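PDB 2NVV: acetyl-CoA hydrolase/transferase family protein from Porphyromonas gingivalis, which probably transfers coenzyme A between acyl-CoA and acetate or hydrolyses acetyl-CoA, and binds zinc. Local coordinates for residues I6-A11 against K33-A38; L112-Y117 against L177-R182; E214-S219 against L307-S312; K420-E425 against D445-P450. One frame throughout, in Å; residues are numbered along the deposited sequence.

Overall arrangement
Interactions 1 and 2 both belong to the N-terminal family region, while interaction 4 lies in the C-terminal one, with about 49 Å between the centres of interactions 1 and 4. Interaction 3 ties the loop after strand 206-212 to the start of helix 311-318. It touches interaction 1 where Lys33 packs on Glu214. Interaction 1 is small apolar packing between two helix starts, partly buried. Interaction 2 is a buried salt-bridge network beside the second subunit. Interaction 3, also partly buried, relies on backbone carbonyls met by an arginine and an asparagine, a glutamate at the helix start and a water. Interaction 4 is buried, with one hydroxyl bond and a cysteine against a strand.

Interaction 1: I6-A11 against K33-A38; sequences ITAEEA and KVVPAA
The first turns of two helices meet here, with the CA atoms of Ala8 and Val35 4.8 Å apart and those of Glu9 and Ala38 5.6 Å apart. No hydrogen bond crosses between 6-11 and 33-38. Ala8 buries the largest share of the contact. Its CB faces the other segment and sits 3.9 Å from Val34 CG1, with Val34 CG2 almost as near. Both methyls of Val34 thus touch the one methyl of Ala8. Ala38 CB lies against the backbone of Ala8 and packs 4.2 Å from Ala8 CB. One turn further on, Ala11 CB meets Val35 CG2. Val35 CG2 also borders Ala8 CB, at 4.4 Å. Small side chains let the two backbones come this close. The 8-12 helix start is held by a capping box. Thr7 OG1 accepts from Glu10 N at 3.0 Å, and Thr7 N donates to Glu10 OE2 at 3.1 Å, from above the carboxylate plane. Around the contact, Ile6 bonds through its backbone to Val209 of strand 206-212. Ala11 and Val35 both rest on Val210 of that strand and on Ile156 of strand 154-160, so both helix starts cover the same edge region of the parallel sheet.

Interaction 2: L112-Y117 against L177-R182; sequences LRYGFY and LDPPAR
Arg113, near the end of helix 108-113, reaches Asp178 with its guanidinium side-on. NE donates to Asp178 OD1 at 3.1 Å and NH1 to Asp178 OD2 at 2.9 Å, both on syn lone pairs. The two planes are 5° apart, so the pair is nearly flat. The bend at chi3 (-63°) turns the guanidinium edge to the carboxylate. Arg113 NH2 also forms salt bridges with Glu175 and Glu334. The Tyr114 ring edge meets Asp178, with CE1 3.7 Å from Asp178 CG and the two planes 79° apart. Its OH lies 3.3 Å from Pro179 CD and 2.8 Å from Arg182 NH1. The ring stacks on Tyr387 of the second subunit, where Pro179 packs on Leu345. Asp178 OD2 has a further donor, Arg182 NH1, at 2.7 Å on the anti side. Arg182 NE donates to Leu177 O at 2.7 Å. Both bonds lie in the guanidinium plane and together fix its rotation. Asp178 bridges two arginines, and its charge probably balances part of theirs. Gly115, with positive phi, leaves the helical conformation. The contact is a salt-bridge network of Arg113, Asp178 and Arg182 that joins a Schellman-capped helix end to a long loop beside the dimer interface.

Interaction 3: E214-S219 against L307-S312; sequences EPNDES and LSVSRS
Arg311 and Asn216 make the strongest polar links. Arg311 NE donates to Asn216 O at 2.7 Å, nearly in line with the C=O bond and close to the guanidinium plane. Arg311 NH1 adds a weak bond to the same oxygen, so one carbonyl is held at the guanidinium edge by two nitrogens. The bend at chi3 (-53°) folds the end of the arginine back to this oxygen. In the other direction, Asn216 ND2 donates to Val309 O at 2.9 Å. The acceptor is near the amide plane, but the donor is tilted 24° from the carbonyl plane. A water accepts from Asn216 ND2 and Val309 N and donates to Leu307 O, linking the amide to both ends of 307-309. The helix start contributes too. Arg311 N makes a weak bond to Asp217 O, and Ser312 N a weak one to Glu218 OE2. Glu218 bends at chi2 (62°), which curls its carboxylate over the first turn. Ser219 N steadies it with a bond of 3.0 Å to Glu218 OE2, while Ser219 OG reaches that oxygen from the opposite face of the carboxylate. Further out, Pro215 CG covers one face of the Arg311 guanidinium, 3.7 Å from NH1. Ser219 CB packs on Ser310 CB at the same spacing. Ser310 is the N-cap residue, and its OG is bonded to Asp288 of helix 288-295. Val309 packs on Ile291 of that helix, and Asn216 on Ile314 of helix 311-318. The loop leaving strand 206-212 thus runs across the start of helix 311-318.

Interaction 4: K420-E425 against D445-P450; sequences KVIISE and DKCVHP
Ser424 has its OG between the backbone N and the carbonyl carbon (chi1 69°), and Cys447 has its SG anti to the carbonyl carbon (chi1 -56°). These two turns set the hydroxyl against one backbone carbonyl and the sulfur against another. The contact joins a mixed beta sheet, in a C-terminal region of probable Rossmann-like alpha/beta fold, to Cys447, which adjoins Lys446 of helix 436-446. Strand 421-424 runs parallel to 389-392 and antiparallel to 427-430, and the chain passes through 427-430 and the helix before it returns here. The CA atoms of Ser424 and Cys447 are 5.2 Å apart. Along the strand, Ile422 and Ser424 turn their side chains to Cys447, while Ile423 points the other way, to Val428 and Asn234. Ile422 CG2 packs on Cys447 SG at 4.2 Å. The sulfur sits closer to the backbone of the strand, 3.3 Å from Ile422 O. Phe405 of strand 405-406 touches both Ile422 and Cys447, and Ala429 touches Cys447, so the Cys447 side chain is packed by these two as well as by the strand. The polar link is at the other end of the contact. There Ser424 OG also takes a weak bond from Trp426 N. It donates its own proton to Cys447 O at 2.6 Å, in the carbonyl plane and on a lone pair, with a C=O...OG angle of 114°.

Interaction 1: I6-A11 against K33-A38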
loop_
_atom_site.group_PDB
_atom_site.type_symbol
_atom_site.label_atom_id
_atom_site.label_comp_id
_atom_site.label_asym_id
_atom_site.label_seq_id
_atom_site.Cartn_x
_atom_site.Cartn_y
_atom_site.Cartn_z
ATOM N N ILE A 6 43.612 -6.770 4.137
ATOM C CA ILE A 6 43.824 -6.345 5.508
ATOM C C ILE A 6 43.065 -7.201 6.512
ATOM O O ILE A 6 42.379 -8.156 6.148
ATOM C CB ILE A 6 43.390 -4.883 5.695
ATOM C CG1 ILE A 6 41.917 -4.723 5.310
ATOM C CG2 ILE A 6 44.241 -3.972 4.834
ATOM C CD1 ILE A 6 41.405 -3.305 5.428
ATOM N N THR A 7 43.202 -6.847 7.785
ATOM C CA THR A 7 42.539 -7.568 8.864
ATOM C C THR A 7 41.215 -6.908 9.207
ATOM O O THR A 7 40.933 -5.797 8.770
ATOM C CB THR A 7 43.399 -7.585 10.135
ATOM O OG1 THR A 7 43.537 -6.251 10.633
ATOM C CG2 THR A 7 44.767 -8.139 9.835
ATOM N N ALA A 8 40.405 -7.596 9.996
ATOM C CA ALA A 8 39.114 -7.061 10.386
ATOM C C ALA A 8 39.313 -5.879 11.314
ATOM O O ALA A 8 38.413 -5.062 11.492
ATOM C CB ALA A 8 38.286 -8.131 11.075
ATOM N N GLU A 9 40.499 -5.789 11.904
ATOM C CA GLU A 9 40.808 -4.705 12.823
ATOM C C GLU A 9 41.237 -3.459 12.064
ATOM O O GLU A 9 40.865 -2.344 12.432
ATOM C CB GLU A 9 41.910 -5.130 13.789
ATOM C CG GLU A 9 41.534 -6.244 14.754
ATOM C CD GLU A 9 41.389 -7.604 14.086
ATOM O OE1 GLU A 9 42.257 -7.964 13.263
ATOM O OE2 GLU A 9 40.417 -8.327 14.397
ATOM N N GLU A 10 42.024 -3.651 11.009
ATOM C CA GLU A 10 42.486 -2.539 10.191
ATOM C C GLU A 10 41.293 -1.946 9.447
ATOM O O GLU A 10 41.175 -0.727 9.299
ATOM C CB GLU A 10 43.519 -3.020 9.172
ATOM C CG GLU A 10 44.715 -3.736 9.769
ATOM C CD GLU A 10 45.710 -4.188 8.716
ATOM O OE1 GLU A 10 46.383 -3.318 8.130
ATOM O OE2 GLU A 10 45.811 -5.411 8.472
ATOM N N ALA A 11 40.414 -2.827 8.976
ATOM C CA ALA A 11 39.228 -2.433 8.236
ATOM C C ALA A 11 38.308 -1.601 9.100
ATOM O O ALA A 11 37.745 -0.619 8.634
ATOM C CB ALA A 11 38.500 -3.665 7.736
ATOM N N LYS A 33 30.462 -10.786 8.410
ATOM C CA LYS A 33 30.442 -11.463 9.704
ATOM C C LYS A 33 31.611 -11.208 10.666
ATOM O O LYS A 33 31.532 -11.564 11.847
ATOM C CB LYS A 33 30.333 -12.969 9.465
ATOM C CG LYS A 33 29.159 -13.372 8.616
ATOM C CD LYS A 33 29.332 -14.788 8.093
ATOM C CE LYS A 33 28.123 -15.232 7.276
ATOM N NZ LYS A 33 27.946 -14.447 6.035
ATOM N N VAL A 34 32.691 -10.602 10.184
ATOM C CA VAL A 34 33.835 -10.379 11.061
ATOM C C VAL A 34 34.212 -8.903 11.289
ATOM O O VAL A 34 34.703 -8.530 12.360
ATOM C CB VAL A 34 35.063 -11.185 10.545
ATOM C CG1 VAL A 34 35.682 -10.489 9.359
ATOM C CG2 VAL A 34 36.079 -11.379 11.660
ATOM N N VAL A 35 33.962 -8.057 10.304
ATOM C CA VAL A 35 34.290 -6.654 10.467
ATOM C C VAL A 35 33.371 -5.925 11.454
ATOM O O VAL A 35 33.845 -5.185 12.316
ATOM C CB VAL A 35 34.280 -5.918 9.113
ATOM C CG1 VAL A 35 34.483 -4.409 9.335
ATOM C CG2 VAL A 35 35.388 -6.466 8.232
ATOM N N PRO A 36 32.040 -6.112 11.339
ATOM C CA PRO A 36 31.164 -5.411 12.290
ATOM C C PRO A 36 31.512 -5.647 13.767
ATOM O O PRO A 36 31.315 -4.764 14.607
ATOM C CB PRO A 36 29.763 -5.902 11.909
ATOM C CG PRO A 36 30.009 -7.154 11.126
ATOM C CD PRO A 36 31.245 -6.858 10.349
ATOM N N ALA A 37 32.044 -6.823 14.082
ATOM C CA ALA A 37 32.433 -7.136 15.448
ATOM C C ALA A 37 33.669 -6.316 15.827
ATOM O O ALA A 37 33.822 -5.897 16.979
ATOM C CB ALA A 37 32.728 -8.624 15.578
ATOM N N ALA A 38 34.550 -6.097 14.855
ATOM C CA ALA A 38 35.766 -5.318 15.071
ATOM C C ALA A 38 35.411 -3.840 15.255
ATOM O O ALA A 38 36.147 -3.095 15.904
ATOM C CB ALA A 38 36.701 -5.488 13.902
#

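Interaction 2: L112-Y117 against L177-R182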
loop_
_atom_site.group_PDB
_atom_site.type_symbol
_atom_site.label_atom_id
_atom_site.label_comp_id
_atom_site.label_asym_id
_atom_site.label_seq_id
_atom_site.Cartn_x
_atom_site.Cartn_y
_atom_site.Cartn_z
ATOM N N LEU A 112 17.173 6.106 -1.080
ATOM C CA LEU A 112 18.540 6.418 -0.703
ATOM C C LEU A 112 19.091 7.269 -1.834
ATOM O O LEU A 112 19.744 8.277 -1.603
ATOM C CB LEU A 112 19.357 5.133 -0.558
ATOM C CG LEU A 112 19.415 4.552 0.859
ATOM C CD1 LEU A 112 19.982 3.133 0.832
ATOM C CD2 LEU A 112 20.266 5.472 1.733
ATOM N N ARG A 113 18.810 6.853 -3.065
ATOM C CA ARG A 113 19.261 7.570 -4.242
ATOM C C ARG A 113 18.604 8.942 -4.314
ATOM O O ARG A 113 19.229 9.905 -4.745
ATOM C CB ARG A 113 18.954 6.758 -5.504
ATOM C CG ARG A 113 19.645 5.399 -5.548
ATOM C CD ARG A 113 19.712 4.862 -6.967
ATOM N NE ARG A 113 18.385 4.618 -7.529
ATOM C CZ ARG A 113 17.709 3.483 -7.417
ATOM N NH1 ARG A 113 16.506 3.384 -7.968
ATOM N NH2 ARG A 113 18.235 2.448 -6.770
ATOM N N TYR A 114 17.347 9.029 -3.887
ATOM C CA TYR A 114 16.604 10.291 -3.884
ATOM C C TYR A 114 17.188 11.265 -2.855
ATOM O O TYR A 114 16.899 12.457 -2.885
ATOM C CB TYR A 114 15.119 10.049 -3.557
ATOM C CG TYR A 114 14.383 9.215 -4.580
ATOM C CD1 TYR A 114 14.957 8.930 -5.820
ATOM C CD2 TYR A 114 13.099 8.726 -4.321
ATOM C CE1 TYR A 114 14.271 8.174 -6.780
ATOM C CE2 TYR A 114 12.407 7.974 -5.275
ATOM C CZ TYR A 114 13.001 7.703 -6.501
ATOM O OH TYR A 114 12.340 6.964 -7.447
ATOM N N GLY A 115 17.995 10.736 -1.941
ATOM C CA GLY A 115 18.618 11.551 -0.919
ATOM C C GLY A 115 17.777 11.693 0.334
ATOM O O GLY A 115 18.092 12.524 1.199
ATOM N N PHE A 116 16.716 10.890 0.445
ATOM C CA PHE A 116 15.825 10.965 1.601
ATOM C C PHE A 116 16.508 10.700 2.940
ATOM O O PHE A 116 16.139 11.278 3.960
ATOM C CB PHE A 116 14.647 10.016 1.414
ATOM C CG PHE A 116 13.708 10.426 0.317
ATOM C CD1 PHE A 116 13.884 11.632 -0.357
ATOM C CD2 PHE A 116 12.643 9.606 -0.053
ATOM C CE1 PHE A 116 13.013 12.014 -1.385
ATOM C CE2 PHE A 116 11.763 9.984 -1.084
ATOM C CZ PHE A 116 11.955 11.192 -1.748
ATOM N N TYR A 117 17.495 9.813 2.941
ATOM C CA TYR A 117 18.252 9.494 4.146
ATOM C C TYR A 117 19.626 9.964 3.735
ATOM O O TYR A 117 20.048 9.732 2.609
ATOM C CB TYR A 117 18.241 7.981 4.421
ATOM C CG TYR A 117 16.853 7.376 4.306
ATOM C CD1 TYR A 117 16.507 6.567 3.212
ATOM C CD2 TYR A 117 15.868 7.661 5.255
ATOM C CE1 TYR A 117 15.222 6.064 3.066
ATOM C CE2 TYR A 117 14.582 7.166 5.118
ATOM C CZ TYR A 117 14.260 6.368 4.023
ATOM O OH TYR A 117 12.972 5.884 3.882
ATOM N N LEU A 177 16.880 3.755 -13.748
ATOM C CA LEU A 177 17.114 5.187 -13.787
ATOM C C LEU A 177 16.073 5.739 -12.814
ATOM O O LEU A 177 15.120 5.047 -12.460
ATOM C CB LEU A 177 16.874 5.725 -15.201
ATOM C CG LEU A 177 18.049 5.856 -16.178
ATOM C CD1 LEU A 177 19.210 4.985 -15.756
ATOM C CD2 LEU A 177 17.571 5.487 -17.592
ATOM N N ASP A 178 16.249 6.971 -12.364
ATOM C CA ASP A 178 15.299 7.554 -11.438
ATOM C C ASP A 178 14.458 8.613 -12.138
ATOM O O ASP A 178 14.853 9.167 -13.165
ATOM C CB ASP A 178 16.045 8.145 -10.242
ATOM C CG ASP A 178 16.692 7.075 -9.375
ATOM O OD1 ASP A 178 17.796 7.313 -8.837
ATOM O OD2 ASP A 178 16.087 5.991 -9.229
ATOM N N PRO A 179 13.264 8.897 -11.604
ATOM C CA PRO A 179 12.439 9.914 -12.264
ATOM C C PRO A 179 13.170 11.233 -12.468
ATOM O O PRO A 179 14.028 11.613 -11.677
ATOM C CB PRO A 179 11.211 10.032 -11.347
ATOM C CG PRO A 179 11.656 9.449 -10.037
ATOM C CD PRO A 179 12.577 8.328 -10.430
ATOM N N PRO A 180 12.818 11.965 -13.530
ATOM C CA PRO A 180 11.787 11.606 -14.507
ATOM C C PRO A 180 12.270 10.717 -15.653
ATOM O O PRO A 180 11.624 10.663 -16.694
ATOM C CB PRO A 180 11.342 12.965 -15.010
ATOM C CG PRO A 180 12.665 13.689 -15.106
ATOM C CD PRO A 180 13.364 13.307 -13.814
ATOM N N ALA A 181 13.382 10.011 -15.463
ATOM C CA ALA A 181 13.942 9.174 -16.521
ATOM C C ALA A 181 13.733 7.663 -16.400
ATOM O O ALA A 181 14.229 6.903 -17.216
ATOM C CB ALA A 181 15.427 9.461 -16.644
ATOM N N ARG A 182 12.989 7.225 -15.398
ATOM C CA ARG A 182 12.805 5.800 -15.216
ATOM C C ARG A 182 11.994 5.111 -16.297
ATOM O O ARG A 182 10.982 5.628 -16.756
ATOM C CB ARG A 182 12.188 5.514 -13.847
ATOM C CG ARG A 182 12.176 4.036 -13.500
ATOM C CD ARG A 182 11.814 3.827 -12.050
ATOM N NE ARG A 182 12.813 4.369 -11.135
ATOM C CZ ARG A 182 12.631 4.488 -9.820
ATOM N NH1 ARG A 182 13.598 4.992 -9.060
ATOM N NH2 ARG A 182 11.482 4.114 -9.260
#

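Interaction 3: E214-S219 against L307-S312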
loop_
_atom_site.group_PDB
_atom_site.type_symbol
_atom_site.label_atom_id
_atom_site.label_comp_id
_atom_site.label_asym_id
_atom_site.label_seq_id
_atom_site.Cartn_x
_atom_site.Cartn_y
_atom_site.Cartn_z
ATOM N N GLU A 214 33.533 -18.398 6.560
ATOM C CA GLU A 214 32.381 -18.542 7.435
ATOM C C GLU A 214 31.309 -19.428 6.812
ATOM O O GLU A 214 30.715 -19.093 5.786
ATOM C CB GLU A 214 31.800 -17.156 7.760
ATOM C CG GLU A 214 32.817 -16.187 8.350
ATOM C CD GLU A 214 33.270 -16.591 9.739
ATOM O OE1 GLU A 214 34.357 -16.150 10.166
ATOM O OE2 GLU A 214 32.531 -17.339 10.414
ATOM N N PRO A 215 31.053 -20.586 7.432
ATOM C CA PRO A 215 30.047 -21.527 6.940
ATOM C C PRO A 215 28.646 -21.127 7.376
ATOM O O PRO A 215 28.489 -20.328 8.281
ATOM C CB PRO A 215 30.486 -22.843 7.566
ATOM C CG PRO A 215 30.973 -22.394 8.912
ATOM C CD PRO A 215 31.797 -21.165 8.570
ATOM N N ASN A 216 27.637 -21.687 6.711
ATOM C CA ASN A 216 26.235 -21.428 7.033
ATOM C C ASN A 216 25.930 -22.149 8.336
ATOM O O ASN A 216 26.566 -23.171 8.641
ATOM C CB ASN A 216 25.314 -21.994 5.942
ATOM C CG ASN A 216 25.077 -21.022 4.801
ATOM O OD1 ASN A 216 26.011 -20.429 4.254
ATOM N ND2 ASN A 216 23.814 -20.866 4.420
ATOM N N ASP A 217 24.978 -21.633 9.113
ATOM C CA ASP A 217 24.614 -22.316 10.353
ATOM C C ASP A 217 23.825 -23.535 9.907
ATOM O O ASP A 217 23.409 -23.607 8.745
ATOM C CB ASP A 217 23.717 -21.451 11.237
ATOM C CG ASP A 217 24.441 -20.258 11.820
ATOM O OD1 ASP A 217 24.721 -19.297 11.056
ATOM O OD2 ASP A 217 24.725 -20.293 13.046
ATOM N N GLU A 218 23.624 -24.502 10.793
ATOM C CA GLU A 218 22.844 -25.652 10.383
ATOM C C GLU A 218 21.427 -25.480 10.886
ATOM O O GLU A 218 21.156 -24.621 11.724
ATOM C CB GLU A 218 23.433 -26.963 10.906
ATOM C CG GLU A 218 22.663 -28.181 10.395
ATOM C CD GLU A 218 22.694 -28.326 8.862
ATOM O OE1 GLU A 218 23.778 -28.639 8.314
ATOM O OE2 GLU A 218 21.644 -28.132 8.204
ATOM N N SER A 219 20.527 -26.293 10.343
ATOM C CA SER A 219 19.118 -26.260 10.701
ATOM C C SER A 219 18.957 -26.636 12.164
ATOM O O SER A 219 19.426 -27.693 12.596
ATOM C CB SER A 219 18.330 -27.229 9.814
ATOM O OG SER A 219 18.903 -28.528 9.842
ATOM N N LEU A 307 19.064 -16.517 -0.372
ATOM C CA LEU A 307 18.935 -17.960 -0.297
ATOM C C LEU A 307 19.330 -18.238 1.143
ATOM O O LEU A 307 20.512 -18.399 1.455
ATOM C CB LEU A 307 19.908 -18.647 -1.262
ATOM C CG LEU A 307 19.881 -20.178 -1.322
ATOM C CD1 LEU A 307 18.546 -20.662 -1.825
ATOM C CD2 LEU A 307 20.986 -20.655 -2.243
ATOM N N SER A 308 18.336 -18.245 2.021
ATOM C CA SER A 308 18.570 -18.480 3.435
ATOM C C SER A 308 18.319 -19.935 3.775
ATOM O O SER A 308 17.253 -20.284 4.278
ATOM C CB SER A 308 17.660 -17.579 4.262
ATOM O OG SER A 308 17.940 -16.215 3.998
ATOM N N VAL A 309 19.312 -20.778 3.510
ATOM C CA VAL A 309 19.190 -22.209 3.765
ATOM C C VAL A 309 20.210 -22.735 4.770
ATOM O O VAL A 309 21.216 -22.084 5.039
ATOM C CB VAL A 309 19.335 -23.002 2.458
ATOM C CG1 VAL A 309 18.243 -22.582 1.480
ATOM C CG2 VAL A 309 20.722 -22.776 1.868
ATOM N N SER A 310 19.937 -23.915 5.323
ATOM C CA SER A 310 20.831 -24.522 6.299
ATOM C C SER A 310 22.134 -24.946 5.631
ATOM O O SER A 310 22.216 -24.990 4.407
ATOM C CB SER A 310 20.150 -25.724 6.957
ATOM O OG SER A 310 19.706 -26.655 5.991
ATOM N N ARG A 311 23.150 -25.244 6.435
ATOM C CA ARG A 311 24.455 -25.649 5.912
ATOM C C ARG A 311 24.366 -26.900 5.048
ATOM O O ARG A 311 25.044 -27.010 4.030
ATOM C CB ARG A 311 25.438 -25.900 7.057
ATOM C CG ARG A 311 26.817 -26.382 6.599
ATOM C CD ARG A 311 27.720 -26.686 7.780
ATOM N NE ARG A 311 27.793 -25.563 8.712
ATOM C CZ ARG A 311 28.432 -25.602 9.877
ATOM N NH1 ARG A 311 28.450 -24.538 10.669
ATOM N NH2 ARG A 311 29.055 -26.708 10.246
ATOM N N SER A 312 23.530 -27.843 5.459
ATOM C CA SER A 312 23.376 -29.081 4.706
ATOM C C SER A 312 22.828 -28.806 3.316
ATOM O O SER A 312 23.252 -29.412 2.330
ATOM C CB SER A 312 22.434 -30.029 5.438
ATOM O OG SER A 312 22.036 -31.090 4.577
HETATM O O HOH W 1 22.212 -19.351 3.019
#

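Interaction 4: K420-E425 against D445-P450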
loop_
_atom_site.group_PDB
_atom_site.type_symbol
_atom_site.label_atom_id
_atom_site.label_comp_id
_atom_site.label_asym_id
_atom_site.label_seq_id
_atom_site.Cartn_x
_atom_site.Cartn_y
_atom_site.Cartn_z
ATOM N N LYS A 420 -7.126 -9.571 1.670
ATOM C CA LYS A 420 -8.188 -10.274 0.951
ATOM C C LYS A 420 -8.655 -11.584 1.569
ATOM O O LYS A 420 -9.844 -11.916 1.506
ATOM C CB LYS A 420 -7.748 -10.543 -0.488
ATOM C CG LYS A 420 -7.227 -9.308 -1.215
ATOM C CD LYS A 420 -8.225 -8.170 -1.175
ATOM C CE LYS A 420 -7.682 -6.928 -1.865
ATOM N NZ LYS A 420 -8.689 -5.837 -1.851
ATOM N N VAL A 421 -7.729 -12.330 2.163
ATOM C CA VAL A 421 -8.067 -13.611 2.766
ATOM C C VAL A 421 -7.289 -13.875 4.049
ATOM O O VAL A 421 -6.109 -13.533 4.146
ATOM C CB VAL A 421 -7.765 -14.760 1.800
ATOM C CG1 VAL A 421 -8.214 -16.074 2.392
ATOM C CG2 VAL A 421 -8.436 -14.497 0.460
ATOM N N ILE A 422 -7.957 -14.480 5.030
ATOM C CA ILE A 422 -7.324 -14.822 6.303
ATOM C C ILE A 422 -7.553 -16.317 6.555
ATOM O O ILE A 422 -8.646 -16.841 6.323
ATOM C CB ILE A 422 -7.912 -14.006 7.468
ATOM C CG1 ILE A 422 -7.718 -12.514 7.212
ATOM C CG2 ILE A 422 -7.221 -14.378 8.758
ATOM C CD1 ILE A 422 -8.282 -11.626 8.305
ATOM N N ILE A 423 -6.522 -17.003 7.033
ATOM C CA ILE A 423 -6.629 -18.430 7.276
ATOM C C ILE A 423 -5.972 -18.922 8.573
ATOM O O ILE A 423 -4.804 -18.640 8.840
ATOM C CB ILE A 423 -5.993 -19.206 6.102
ATOM C CG1 ILE A 423 -6.739 -18.892 4.813
ATOM C CG2 ILE A 423 -6.005 -20.701 6.387
ATOM C CD1 ILE A 423 -6.064 -19.421 3.567
ATOM N N SER A 424 -6.725 -19.655 9.382
ATOM C CA SER A 424 -6.169 -20.230 10.606
ATOM C C SER A 424 -6.394 -21.743 10.517
ATOM O O SER A 424 -6.764 -22.254 9.463
ATOM C CB SER A 424 -6.842 -19.648 11.858
ATOM O OG SER A 424 -8.183 -20.069 11.981
ATOM N N GLU A 425 -6.164 -22.463 11.601
ATOM C CA GLU A 425 -6.360 -23.904 11.578
ATOM C C GLU A 425 -7.839 -24.279 11.471
ATOM O O GLU A 425 -8.179 -25.390 11.054
ATOM C CB GLU A 425 -5.768 -24.546 12.831
ATOM C CG GLU A 425 -6.491 -24.223 14.151
ATOM C CD GLU A 425 -6.092 -22.894 14.785
ATOM O OE1 GLU A 425 -6.413 -22.698 15.969
ATOM O OE2 GLU A 425 -5.472 -22.040 14.123
ATOM N N ASP A 445 -16.712 -16.975 12.301
ATOM C CA ASP A 445 -17.166 -18.337 12.044
ATOM C C ASP A 445 -16.115 -19.285 11.465
ATOM O O ASP A 445 -16.147 -20.488 11.729
ATOM C CB ASP A 445 -18.366 -18.301 11.096
ATOM C CG ASP A 445 -19.568 -17.611 11.701
ATOM O OD1 ASP A 445 -20.528 -17.350 10.950
ATOM O OD2 ASP A 445 -19.566 -17.335 12.923
ATOM N N LYS A 446 -15.183 -18.750 10.680
ATOM C CA LYS A 446 -14.176 -19.582 10.028
ATOM C C LYS A 446 -12.764 -19.606 10.597
ATOM O O LYS A 446 -12.108 -20.644 10.562
ATOM C CB LYS A 446 -14.084 -19.201 8.548
ATOM C CG LYS A 446 -15.406 -19.215 7.779
ATOM C CD LYS A 446 -16.163 -20.542 7.928
ATOM C CE LYS A 446 -16.789 -20.978 6.590
ATOM N NZ LYS A 446 -17.634 -19.944 5.939
ATOM N N CYS A 447 -12.294 -18.477 11.119
ATOM C CA CYS A 447 -10.927 -18.387 11.632
ATOM C C CYS A 447 -10.721 -18.317 13.138
ATOM O O CYS A 447 -9.780 -18.902 13.674
ATOM C CB CYS A 447 -10.235 -17.187 10.982
ATOM S SG CYS A 447 -10.233 -17.234 9.163
ATOM N N VAL A 448 -11.581 -17.571 13.815
ATOM C CA VAL A 448 -11.517 -17.403 15.259
ATOM C C VAL A 448 -11.668 -18.733 16.013
ATOM O O VAL A 448 -12.421 -19.623 15.603
ATOM C CB VAL A 448 -12.620 -16.427 15.726
ATOM C CG1 VAL A 448 -12.565 -16.230 17.232
ATOM C CG2 VAL A 448 -12.449 -15.098 15.024
ATOM N N HIS A 449 -10.950 -18.858 17.122
ATOM C CA HIS A 449 -11.011 -20.059 17.943
ATOM C C HIS A 449 -12.341 -20.062 18.700
ATOM O O HIS A 449 -12.758 -19.034 19.240
ATOM C CB HIS A 449 -9.829 -20.069 18.922
ATOM C CG HIS A 449 -9.777 -21.279 19.801
ATOM N ND1 HIS A 449 -10.781 -21.598 20.687
ATOM C CD2 HIS A 449 -8.831 -22.237 19.944
ATOM C CE1 HIS A 449 -10.455 -22.698 21.341
ATOM N NE2 HIS A 449 -9.276 -23.105 20.909
ATOM N N PRO A 450 -13.025 -21.222 18.749
ATOM C CA PRO A 450 -14.317 -21.358 19.438
ATOM C C PRO A 450 -14.434 -20.591 20.753
ATOM O O PRO A 450 -15.473 -19.981 21.020
ATOM C CB PRO A 450 -14.445 -22.862 19.613
ATOM C CG PRO A 450 -13.870 -23.360 18.310
ATOM C CD PRO A 450 -12.606 -22.518 18.179
#